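Local coordinates for glutathione S-transferase domain (Xanthobacter autotrophicus, PDB 4HZ2), which binds glutathione and probably works as a dimeric transferase that joins this tripeptide's thiol to electrophilic substrates, at residues Ala156-Met161 and Phe195-Trp200; Ala182-Thr187 and Ala205-Val210; Leu85-Ala90 and Phe118-His123. All coordinates share one frame; numbering follows the deposited sequence.

Interaction 1 (Ala156-Met161 and Phe195-Trp200); sequences AALDVM and FDLAQW
In the all-helical C-terminal domain of the glutathione S-transferase fold, Leu158 and Asp159 of helix 144-165 grip Trp200, the N-cap residue of helix 201-211, and so tie the loop after helix 178-187 to the body of the domain. The indole lies against the helix, with Leu158 covering one of its faces. Leu158 CB makes a CH-pi contact with the five-membered ring, 3.6 Å from its centroid and almost over its centre, while Leu158 CD1 reaches along the same face to Trp200 CZ3 at 4.0 Å. The opposite face is backed by CB of the preceding Gln199. At the ring edge, Trp200 NE1 donates to Asp159 OD1 (2.9 Å, N-H...O 162°). The oxygen lies close to the indole plane, but it accepts the N-H on its anti side, well out of the carboxylate plane, with the carboxylate turned 42° from the ring. Leu158 CG stands anti to the carbonyl carbon (chi1 -67°), which lays the branch over the six-membered ring, where Leu158 CD1 also meets Phe195 CD1 obliquely at 3.7 Å. Leu197 CD2 adds a looser apolar contact to that methyl. Phe195 also touches Ile127 of helix 107-137. The loop is also braced from within by an Asx turn, in which Asp196 OD1 accepts the backbone N-H of Ala198 at 3.0 Å.

Interaction 2 (Ala182-Thr187 and Ala205-Val210); sequences ALFAYT and AWVDRV
Phe184 presents one ring face to Val210, whose CG1 sits 3.8 Å from the ring centroid in a CH-pi contact. The methyl sits off-centre, so that Val210 CG1 comes to 3.4 Å from Phe184 CD1, a tight fit. At the edge of the same ring, Phe184 CE1 meets the backbone oxygen Val207 O in the ring plane, also at 3.4 Å. Trp206 instead meets the other helix with its edge: the six-membered ring drives into helix 178-187, with Trp206 CH2 3.4 Å from the backbone N of Phe184, and Val210 CG2 covers one indole face. Thr187 CG2 rests on both Trp206 CZ3 and Val207 CG2. These side chains fill the crossing of two helices of the C-terminal helical domain of the glutathione S-transferase fold, whose local axes pass 10.7 Å apart at 107°. Phe184 reaches its place because CG is anti to the backbone N (chi1 -179°), swinging the ring toward helix 201-211. A serine in place of this phenylalanine would probably leave Val210 CG1 without its aromatic platform and open a gap beside Val207. Further out, His188 stacks on Phe184 and Leu218 packs against it. A hydrogen bond from Trp206 NE1 to Asp180 OD1, in the first turn of helix 178-187, restrains the turn of the indole, while Met161 and Leu165 of helix 144-165 touch it. The same helix 178-187 carries Tyr186, which touches glutathione and bonds through its OH to Asn33 N.

Interaction 3 (Leu85-Ala90 and Phe118-His123); sequences LRESNA and FEQYSH. With GSH (glutathione), chain F; GSH (glutathione), chain C.
Asn89 and Gln120 mark the closest backbone approach, CA atoms 8.4 Å apart, where the chain turns at Glu87 (phi/psi 70°/106°) into helix 88-96 and faces a wide pi-type turn of helix 107-137. The gamma-glutamyl end of glutathione is clamped between the two, in the G-site where the thioredoxin-like N-terminal domain meets the helical domain. Its amino nitrogen N1 donates to Glu87 OE1 at 2.6 Å and to Gln120 OE1 at 2.8 Å. Its gamma-glutamyl carboxylate takes the backbone N-H of Ser88 on O11 (2.8 Å, nearly straight) and Ser88 OG on O12 (2.8 Å), with a weak bond from Gln120 NE2. Behind this shell, Glu119 OE1 accepts from Asn89 ND2 (2.8 Å) and Gln120 NE2 (2.9 Å), which arrive from opposite faces of the carboxylate plane. Gln120 is thus fixed with its oxygen toward N1. Lys36 is salt-bridged to Glu119 OE2 and also bonds Asn89 OD1 and Ser88 OG. Tyr121 turns a ring face to N1 of the second glutathione, bound largely by the neighbouring subunit. Both charged groups on the alpha carbon of the gamma-glutamyl residue therefore meet complementary partners, and the start of helix 88-96 would probably add favourable polarisation at the carboxylate.

Interaction 3 joins the N-terminal domain to the first long helix of the helical domain, whereas interactions 1 and 2 lie wholly within the helical domain. Interactions 2 and 3 are both buried, but interaction 2 is apolar and aromatic, interaction 3 a polar, charged network built round a ligand. Interaction 1 is partly exposed and mixes apolar cover with a polar bond at its exposed side. The contacts share borders: Met161 CE packs on Trp206 CZ3 at 3.6 Å, Leu158 CD2 nears Thr187 CG2, and Met161 SD lies against His123 CD2. Helix 144-165 and helix 178-187 thereby connect the outer loop to the glutathione-binding helix 107-137.

Interaction 1 (Ala156-Met161 and Phe195-Trp200)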
loop_
_atom_site.group_PDB
_atom_site.type_symbol
_atom_site.label_atom_id
_atom_site.label_comp_id
_atom_site.label_asym_id
_atom_site.label_seq_id
_atom_site.Cartn_x
_atom_site.Cartn_y
_atom_site.Cartn_z
ATOM N N ALA B 156 15.660 7.690 -0.427
ATOM C CA ALA B 156 15.790 6.352 0.169
ATOM C C ALA B 156 15.046 5.276 -0.661
ATOM O O ALA B 156 15.522 4.141 -0.810
ATOM C CB ALA B 156 15.322 6.345 1.624
ATOM N N ALA B 157 13.880 5.636 -1.203
ATOM C CA ALA B 157 13.086 4.655 -1.991
ATOM C C ALA B 157 13.835 4.383 -3.297
ATOM O O ALA B 157 13.931 3.237 -3.742
ATOM C CB ALA B 157 11.694 5.190 -2.273
ATOM N N LEU B 158 14.398 5.438 -3.895
ATOM C CA LEU B 158 15.178 5.264 -5.119
ATOM C C LEU B 158 16.442 4.412 -4.826
ATOM O O LEU B 158 16.858 3.596 -5.664
ATOM C CB LEU B 158 15.519 6.613 -5.793
ATOM C CG LEU B 158 14.316 7.379 -6.357
ATOM C CD1 LEU B 158 14.674 8.807 -6.763
ATOM C CD2 LEU B 158 13.712 6.622 -7.543
ATOM N N ASP B 159 17.030 4.591 -3.639
ATOM C CA ASP B 159 18.208 3.791 -3.268
ATOM C C ASP B 159 17.861 2.285 -3.229
ATOM O O ASP B 159 18.665 1.435 -3.632
ATOM C CB ASP B 159 18.749 4.190 -1.886
ATOM C CG ASP B 159 19.436 5.531 -1.872
ATOM O OD1 ASP B 159 19.908 5.994 -2.943
ATOM O OD2 ASP B 159 19.563 6.087 -0.743
ATOM N N VAL B 160 16.654 1.963 -2.752
ATOM C CA VAL B 160 16.203 0.568 -2.668
ATOM C C VAL B 160 16.078 0.024 -4.109
ATOM O O VAL B 160 16.530 -1.068 -4.440
ATOM C CB VAL B 160 14.845 0.438 -1.925
ATOM C CG1 VAL B 160 14.234 -0.947 -2.135
ATOM C CG2 VAL B 160 14.996 0.712 -0.434
ATOM N N MET B 161 15.461 0.813 -4.974
ATOM C CA MET B 161 15.273 0.387 -6.366
ATOM C C MET B 161 16.630 0.215 -7.039
ATOM O O MET B 161 16.852 -0.738 -7.758
ATOM C CB MET B 161 14.425 1.420 -7.100
ATOM C CG MET B 161 13.002 1.442 -6.570
ATOM S SD MET B 161 12.052 2.720 -7.414
ATOM C CE MET B 161 12.059 2.071 -9.107
ATOM N N PHE B 195 14.070 15.042 -8.580
ATOM C CA PHE B 195 15.052 13.963 -8.501
ATOM C C PHE B 195 15.787 13.814 -9.829
ATOM O O PHE B 195 15.172 13.705 -10.888
ATOM C CB PHE B 195 14.409 12.609 -8.114
ATOM C CG PHE B 195 13.879 12.576 -6.710
ATOM C CD1 PHE B 195 14.732 12.366 -5.626
ATOM C CD2 PHE B 195 12.530 12.767 -6.468
ATOM C CE1 PHE B 195 14.231 12.343 -4.331
ATOM C CE2 PHE B 195 12.018 12.730 -5.192
ATOM C CZ PHE B 195 12.871 12.534 -4.112
ATOM N N ASP B 196 17.107 13.802 -9.770
ATOM C CA ASP B 196 17.904 13.624 -10.977
ATOM C C ASP B 196 18.299 12.150 -11.120
ATOM O O ASP B 196 19.153 11.652 -10.400
ATOM C CB ASP B 196 19.112 14.551 -10.929
ATOM C CG ASP B 196 20.094 14.299 -12.058
ATOM O OD1 ASP B 196 19.753 13.562 -13.006
ATOM O OD2 ASP B 196 21.215 14.840 -11.992
ATOM N N LEU B 197 17.654 11.434 -12.031
ATOM C CA LEU B 197 17.857 9.991 -12.137
ATOM C C LEU B 197 19.254 9.597 -12.578
ATOM O O LEU B 197 19.628 8.437 -12.424
ATOM C CB LEU B 197 16.831 9.335 -13.055
ATOM C CG LEU B 197 15.407 9.321 -12.510
ATOM C CD1 LEU B 197 14.579 8.473 -13.439
ATOM C CD2 LEU B 197 15.365 8.767 -11.087
ATOM N N ALA B 198 20.028 10.555 -13.097
ATOM C CA ALA B 198 21.424 10.290 -13.426
ATOM C C ALA B 198 22.170 9.839 -12.182
ATOM O O ALA B 198 23.177 9.131 -12.284
ATOM C CB ALA B 198 22.092 11.521 -14.047
ATOM N N GLN B 199 21.686 10.253 -11.011
ATOM C CA GLN B 199 22.292 9.835 -9.738
ATOM C C GLN B 199 21.894 8.422 -9.285
ATOM O O GLN B 199 22.445 7.904 -8.287
ATOM C CB GLN B 199 21.956 10.838 -8.635
ATOM C CG GLN B 199 22.354 12.256 -8.977
ATOM C CD GLN B 199 23.840 12.357 -9.256
ATOM O OE1 GLN B 199 24.248 12.804 -10.325
ATOM N NE2 GLN B 199 24.656 11.900 -8.304
ATOM N N TRP B 200 20.943 7.813 -10.000
ATOM C CA TRP B 200 20.532 6.424 -9.777
ATOM C C TRP B 200 20.583 5.713 -11.124
ATOM O O TRP B 200 19.543 5.424 -11.726
ATOM C CB TRP B 200 19.098 6.347 -9.202
ATOM C CG TRP B 200 19.008 6.884 -7.775
ATOM C CD1 TRP B 200 19.202 6.174 -6.627
ATOM C CD2 TRP B 200 18.720 8.238 -7.369
ATOM N NE1 TRP B 200 19.057 6.995 -5.520
ATOM C CE2 TRP B 200 18.749 8.264 -5.947
ATOM C CE3 TRP B 200 18.434 9.429 -8.062
ATOM C CZ2 TRP B 200 18.511 9.440 -5.203
ATOM C CZ3 TRP B 200 18.177 10.602 -7.316
ATOM C CH2 TRP B 200 18.220 10.590 -5.895
#

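Interaction 2 (Ala182-Thr187 and Ala205-Val210)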
loop_
_atom_site.group_PDB
_atom_site.type_symbol
_atom_site.label_atom_id
_atom_site.label_comp_id
_atom_site.label_asym_id
_atom_site.label_seq_id
_atom_site.Cartn_x
_atom_site.Cartn_y
_atom_site.Cartn_z
ATOM N N ALA B 182 3.954 -0.398 -11.725
ATOM C CA ALA B 182 3.566 0.357 -10.548
ATOM C C ALA B 182 4.635 1.379 -10.153
ATOM O O ALA B 182 4.302 2.498 -9.777
ATOM C CB ALA B 182 3.233 -0.541 -9.357
ATOM N N LEU B 183 5.912 0.990 -10.230
ATOM C CA LEU B 183 6.999 1.903 -9.833
ATOM C C LEU B 183 7.422 2.829 -10.978
ATOM O O LEU B 183 7.993 3.908 -10.736
ATOM C CB LEU B 183 8.184 1.134 -9.229
ATOM C CG LEU B 183 7.865 0.711 -7.773
ATOM C CD1 LEU B 183 8.552 -0.579 -7.359
ATOM C CD2 LEU B 183 8.126 1.829 -6.766
ATOM N N PHE B 184 7.117 2.436 -12.215
ATOM C CA PHE B 184 7.427 3.281 -13.362
ATOM C C PHE B 184 6.520 4.515 -13.385
ATOM O O PHE B 184 6.945 5.610 -13.778
ATOM C CB PHE B 184 7.303 2.483 -14.650
ATOM C CG PHE B 184 7.618 3.255 -15.902
ATOM C CD1 PHE B 184 8.909 3.251 -16.425
ATOM C CD2 PHE B 184 6.608 3.969 -16.591
ATOM C CE1 PHE B 184 9.190 3.910 -17.608
ATOM C CE2 PHE B 184 6.897 4.630 -17.772
ATOM C CZ PHE B 184 8.194 4.612 -18.270
ATOM N N ALA B 185 5.270 4.331 -12.940
ATOM C CA ALA B 185 4.229 5.358 -13.039
ATOM C C ALA B 185 4.748 6.740 -12.640
ATOM O O ALA B 185 4.613 7.694 -13.398
ATOM C CB ALA B 185 3.018 4.953 -12.187
ATOM N N TYR B 186 5.306 6.861 -11.435
ATOM C CA TYR B 186 5.884 8.141 -11.017
ATOM C C TYR B 186 7.384 8.253 -11.239
ATOM O O TYR B 186 7.893 9.357 -11.441
ATOM C CB TYR B 186 5.541 8.440 -9.549
ATOM C CG TYR B 186 4.074 8.764 -9.388
ATOM C CD1 TYR B 186 3.573 10.024 -9.720
ATOM C CD2 TYR B 186 3.192 7.806 -8.921
ATOM C CE1 TYR B 186 2.231 10.337 -9.553
ATOM C CE2 TYR B 186 1.850 8.101 -8.765
ATOM C CZ TYR B 186 1.380 9.363 -9.092
ATOM O OH TYR B 186 0.041 9.654 -8.939
ATOM N N THR B 187 8.099 7.126 -11.204
ATOM C CA THR B 187 9.567 7.211 -11.304
ATOM C C THR B 187 9.968 7.787 -12.649
ATOM O O THR B 187 10.967 8.536 -12.733
ATOM C CB THR B 187 10.269 5.859 -11.043
ATOM O OG1 THR B 187 9.839 5.343 -9.776
ATOM C CG2 THR B 187 11.792 6.035 -10.979
ATOM N N ALA B 205 18.417 3.318 -16.152
ATOM C CA ALA B 205 18.507 2.304 -17.201
ATOM C C ALA B 205 17.223 1.477 -17.236
ATOM O O ALA B 205 16.743 1.059 -18.318
ATOM C CB ALA B 205 19.743 1.431 -17.008
ATOM N N TRP B 206 16.645 1.253 -16.064
ATOM C CA TRP B 206 15.407 0.482 -15.966
ATOM C C TRP B 206 14.252 1.324 -16.523
ATOM O O TRP B 206 13.417 0.808 -17.293
ATOM C CB TRP B 206 15.163 0.074 -14.503
ATOM C CG TRP B 206 13.792 -0.344 -14.182
ATOM C CD1 TRP B 206 13.256 -1.593 -14.333
ATOM C CD2 TRP B 206 12.787 0.474 -13.578
ATOM N NE1 TRP B 206 11.928 -1.589 -13.889
ATOM C CE2 TRP B 206 11.624 -0.333 -13.415
ATOM C CE3 TRP B 206 12.744 1.815 -13.176
ATOM C CZ2 TRP B 206 10.427 0.170 -12.853
ATOM C CZ3 TRP B 206 11.553 2.324 -12.612
ATOM C CH2 TRP B 206 10.409 1.500 -12.455
ATOM N N VAL B 207 14.212 2.616 -16.184
ATOM C CA VAL B 207 13.199 3.495 -16.763
ATOM C C VAL B 207 13.236 3.404 -18.302
ATOM O O VAL B 207 12.194 3.213 -18.947
ATOM C CB VAL B 207 13.328 4.967 -16.305
ATOM C CG1 VAL B 207 12.476 5.883 -17.202
ATOM C CG2 VAL B 207 12.968 5.110 -14.821
ATOM N N ASP B 208 14.431 3.455 -18.891
ATOM C CA ASP B 208 14.535 3.386 -20.355
ATOM C C ASP B 208 14.068 2.037 -20.909
ATOM O O ASP B 208 13.433 1.970 -21.974
ATOM C CB ASP B 208 15.953 3.702 -20.834
ATOM C CG ASP B 208 16.358 5.149 -20.549
ATOM O OD1 ASP B 208 15.470 6.017 -20.420
ATOM O OD2 ASP B 208 17.577 5.426 -20.449
ATOM N N ARG B 209 14.402 0.961 -20.201
ATOM C CA ARG B 209 14.037 -0.412 -20.579
ATOM C C ARG B 209 12.526 -0.564 -20.567
ATOM O O ARG B 209 11.926 -1.127 -21.495
ATOM C CB ARG B 209 14.693 -1.366 -19.551
ATOM C CG ARG B 209 14.618 -2.852 -19.759
ATOM C CD ARG B 209 15.401 -3.517 -18.624
ATOM N NE ARG B 209 16.803 -3.096 -18.634
ATOM C CZ ARG B 209 17.484 -2.616 -17.594
ATOM N NH1 ARG B 209 16.946 -2.511 -16.380
ATOM N NH2 ARG B 209 18.753 -2.261 -17.770
ATOM N N VAL B 210 11.893 -0.051 -19.516
ATOM C CA VAL B 210 10.435 -0.157 -19.430
ATOM C C VAL B 210 9.803 0.704 -20.523
ATOM O O VAL B 210 8.873 0.256 -21.218
ATOM C CB VAL B 210 9.890 0.235 -18.031
ATOM C CG1 VAL B 210 8.367 0.316 -18.066
ATOM C CG2 VAL B 210 10.360 -0.765 -16.979
#

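Interaction 3 (Leu85-Ala90 and Phe118-His123)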
loop_
_atom_site.group_PDB
_atom_site.type_symbol
_atom_site.label_atom_id
_atom_site.label_comp_id
_atom_site.label_asym_id
_atom_site.label_seq_id
_atom_site.Cartn_x
_atom_site.Cartn_y
_atom_site.Cartn_z
ATOM N N LEU B 85 -14.248 -0.426 -9.567
ATOM C CA LEU B 85 -12.969 -0.897 -9.057
ATOM C C LEU B 85 -12.136 0.322 -8.661
ATOM O O LEU B 85 -12.133 1.341 -9.344
ATOM C CB LEU B 85 -12.234 -1.716 -10.132
ATOM C CG LEU B 85 -12.970 -2.966 -10.674
ATOM C CD1 LEU B 85 -12.130 -3.671 -11.734
ATOM C CD2 LEU B 85 -13.362 -3.948 -9.571
ATOM N N ARG B 86 -11.427 0.217 -7.546
ATOM C CA ARG B 86 -10.636 1.331 -7.041
ATOM C C ARG B 86 -9.262 0.839 -6.592
ATOM O O ARG B 86 -9.003 -0.389 -6.587
ATOM C CB ARG B 86 -11.342 1.912 -5.843
ATOM C CG ARG B 86 -11.646 0.816 -4.838
ATOM C CD ARG B 86 -12.282 1.344 -3.588
ATOM N NE ARG B 86 -12.644 0.261 -2.668
ATOM C CZ ARG B 86 -13.297 0.463 -1.527
ATOM N NH1 ARG B 86 -13.619 1.706 -1.189
ATOM N NH2 ARG B 86 -13.603 -0.562 -0.718
ATOM N N GLU B 87 -8.392 1.790 -6.205
ATOM C CA GLU B 87 -6.998 1.506 -5.795
ATOM C C GLU B 87 -6.149 1.083 -6.988
ATOM O O GLU B 87 -6.239 -0.048 -7.484
ATOM C CB GLU B 87 -6.892 0.481 -4.648
ATOM C CG GLU B 87 -7.429 1.013 -3.331
ATOM C CD GLU B 87 -6.603 2.196 -2.847
ATOM O OE1 GLU B 87 -5.349 2.155 -3.033
ATOM O OE2 GLU B 87 -7.186 3.153 -2.287
ATOM N N SER B 88 -5.286 1.981 -7.437
ATOM C CA SER B 88 -4.542 1.734 -8.666
ATOM C C SER B 88 -3.804 0.401 -8.675
ATOM O O SER B 88 -3.732 -0.240 -9.715
ATOM C CB SER B 88 -3.595 2.900 -8.998
ATOM O OG SER B 88 -2.595 3.026 -8.008
ATOM N N ASN B 89 -3.195 0.005 -7.552
ATOM C CA ASN B 89 -2.440 -1.236 -7.574
ATOM C C ASN B 89 -3.364 -2.474 -7.570
ATOM O O ASN B 89 -2.997 -3.556 -8.094
ATOM C CB ASN B 89 -1.423 -1.287 -6.439
ATOM C CG ASN B 89 -0.222 -0.338 -6.662
ATOM O OD1 ASN B 89 -0.119 0.342 -7.678
ATOM N ND2 ASN B 89 0.690 -0.324 -5.705
ATOM N N ALA B 90 -4.558 -2.325 -6.987
ATOM C CA ALA B 90 -5.604 -3.380 -7.086
ATOM C C ALA B 90 -6.120 -3.458 -8.510
ATOM O O ALA B 90 -6.398 -4.548 -9.006
ATOM C CB ALA B 90 -6.765 -3.100 -6.116
ATOM N N PHE B 118 5.518 -1.788 -1.161
ATOM C CA PHE B 118 6.613 -0.818 -1.103
ATOM C C PHE B 118 6.253 0.460 -1.844
ATOM O O PHE B 118 6.460 1.584 -1.341
ATOM C CB PHE B 118 7.927 -1.423 -1.642
ATOM C CG PHE B 118 8.995 -0.407 -1.942
ATOM C CD1 PHE B 118 9.865 0.038 -0.938
ATOM C CD2 PHE B 118 9.188 0.056 -3.253
ATOM C CE1 PHE B 118 10.868 0.956 -1.244
ATOM C CE2 PHE B 118 10.188 0.970 -3.557
ATOM C CZ PHE B 118 11.048 1.400 -2.547
ATOM N N GLU B 119 5.695 0.305 -3.044
ATOM C CA GLU B 119 5.333 1.477 -3.813
ATOM C C GLU B 119 4.339 2.372 -3.036
ATOM O O GLU B 119 4.469 3.604 -2.992
ATOM C CB GLU B 119 4.784 1.093 -5.204
ATOM C CG GLU B 119 4.593 2.291 -6.087
ATOM C CD GLU B 119 3.125 2.774 -6.157
ATOM O OE1 GLU B 119 2.221 2.068 -5.673
ATOM O OE2 GLU B 119 2.875 3.878 -6.697
ATOM N N GLN B 120 3.320 1.771 -2.455
ATOM C CA GLN B 120 2.277 2.573 -1.826
ATOM C C GLN B 120 2.720 3.178 -0.496
ATOM O O GLN B 120 2.230 4.230 -0.091
ATOM C CB GLN B 120 1.019 1.713 -1.640
ATOM C CG GLN B 120 0.260 1.523 -2.946
ATOM C CD GLN B 120 -0.495 2.739 -3.395
ATOM O OE1 GLN B 120 -1.389 3.209 -2.682
ATOM N NE2 GLN B 120 -0.161 3.259 -4.604
ATOM N N TYR B 121 3.624 2.492 0.194
ATOM C CA TYR B 121 3.988 2.905 1.539
ATOM C C TYR B 121 5.262 3.762 1.578
ATOM O O TYR B 121 5.361 4.702 2.373
ATOM C CB TYR B 121 4.207 1.665 2.441
ATOM C CG TYR B 121 4.133 2.049 3.894
ATOM C CD1 TYR B 121 5.287 2.326 4.638
ATOM C CD2 TYR B 121 2.889 2.219 4.513
ATOM C CE1 TYR B 121 5.191 2.718 5.964
ATOM C CE2 TYR B 121 2.781 2.616 5.828
ATOM C CZ TYR B 121 3.930 2.862 6.560
ATOM O OH TYR B 121 3.783 3.267 7.878
ATOM N N SER B 122 6.223 3.426 0.719
ATOM C CA SER B 122 7.587 3.968 0.836
ATOM C C SER B 122 8.020 4.830 -0.347
ATOM O O SER B 122 9.076 5.474 -0.288
ATOM C CB SER B 122 8.599 2.823 1.008
ATOM O OG SER B 122 8.373 2.113 2.215
ATOM N N HIS B 123 7.238 4.857 -1.425
ATOM C CA HIS B 123 7.693 5.516 -2.647
ATOM C C HIS B 123 6.698 6.583 -3.080
ATOM O O HIS B 123 7.029 7.780 -3.111
ATOM C CB HIS B 123 7.914 4.440 -3.714
ATOM C CG HIS B 123 8.366 4.927 -5.060
ATOM N ND1 HIS B 123 7.496 5.456 -6.008
ATOM C CD2 HIS B 123 9.587 4.870 -5.662
ATOM C CE1 HIS B 123 8.174 5.729 -7.114
ATOM N NE2 HIS B 123 9.440 5.365 -6.936
HETATM N N1 GSH F . -3.948 4.373 -2.831
HETATM C CA1 GSH F . -4.576 5.163 -3.949
HETATM C C1 GSH F . -4.278 4.540 -5.294
HETATM O O11 GSH F . -5.196 4.492 -6.159
HETATM O O12 GSH F . -3.103 4.100 -5.518
HETATM C CB1 GSH F . -4.102 6.612 -3.958
HETATM C CG1 GSH F . -4.785 7.336 -5.100
HETATM C CD1 GSH F . -4.708 8.839 -4.952
HETATM O OE1 GSH F . -3.986 9.346 -4.090
HETATM N N2 GSH F . -5.453 9.544 -5.824
HETATM C CA2 GSH F . -5.429 11.007 -5.838
HETATM C C2 GSH F . -6.777 11.567 -5.466
HETATM O O2 GSH F . -7.822 11.046 -5.906
HETATM C CB2 GSH F . -4.837 11.505 -7.187
HETATM S SG2 GSH F . -3.222 10.758 -7.690
HETATM N N3 GSH F . -6.804 12.628 -4.651
HETATM C CA3 GSH F . -7.782 12.758 -3.573
HETATM C C3 GSH F . -8.782 13.882 -3.746
HETATM O O31 GSH F . -9.737 13.960 -2.935
HETATM O O32 GSH F . -8.621 14.693 -4.684
HETATM N N1 GSH C . 4.784 -1.392 4.583
HETATM C CA1 GSH C . 5.463 -2.025 5.747
HETATM C C1 GSH C . 4.735 -3.277 6.145
HETATM O O11 GSH C . 3.488 -3.223 6.134
HETATM O O12 GSH C . 5.351 -4.315 6.443
HETATM C CB1 GSH C . 5.563 -1.047 6.925
HETATM C CG1 GSH C . 6.344 -1.706 8.064
HETATM C CD1 GSH C . 6.930 -0.684 9.037
HETATM O OE1 GSH C . 6.602 0.482 8.994
HETATM N N2 GSH C . 7.812 -1.122 9.939
HETATM C CA2 GSH C . 8.514 -0.199 10.821
HETATM C C2 GSH C . 9.999 -0.325 10.710
HETATM O O2 GSH C . 10.473 -1.432 10.708
HETATM C CB2 GSH C . 8.075 -0.435 12.260
HETATM S SG2 GSH C . 8.744 0.792 13.434
HETATM N N3 GSH C . 10.753 0.781 10.635
HETATM C CA3 GSH C . 12.145 0.656 11.043
HETATM C C3 GSH C . 13.124 1.484 10.270
HETATM O O31 GSH C . 14.336 1.421 10.593
HETATM O O32 GSH C . 12.690 2.188 9.341
#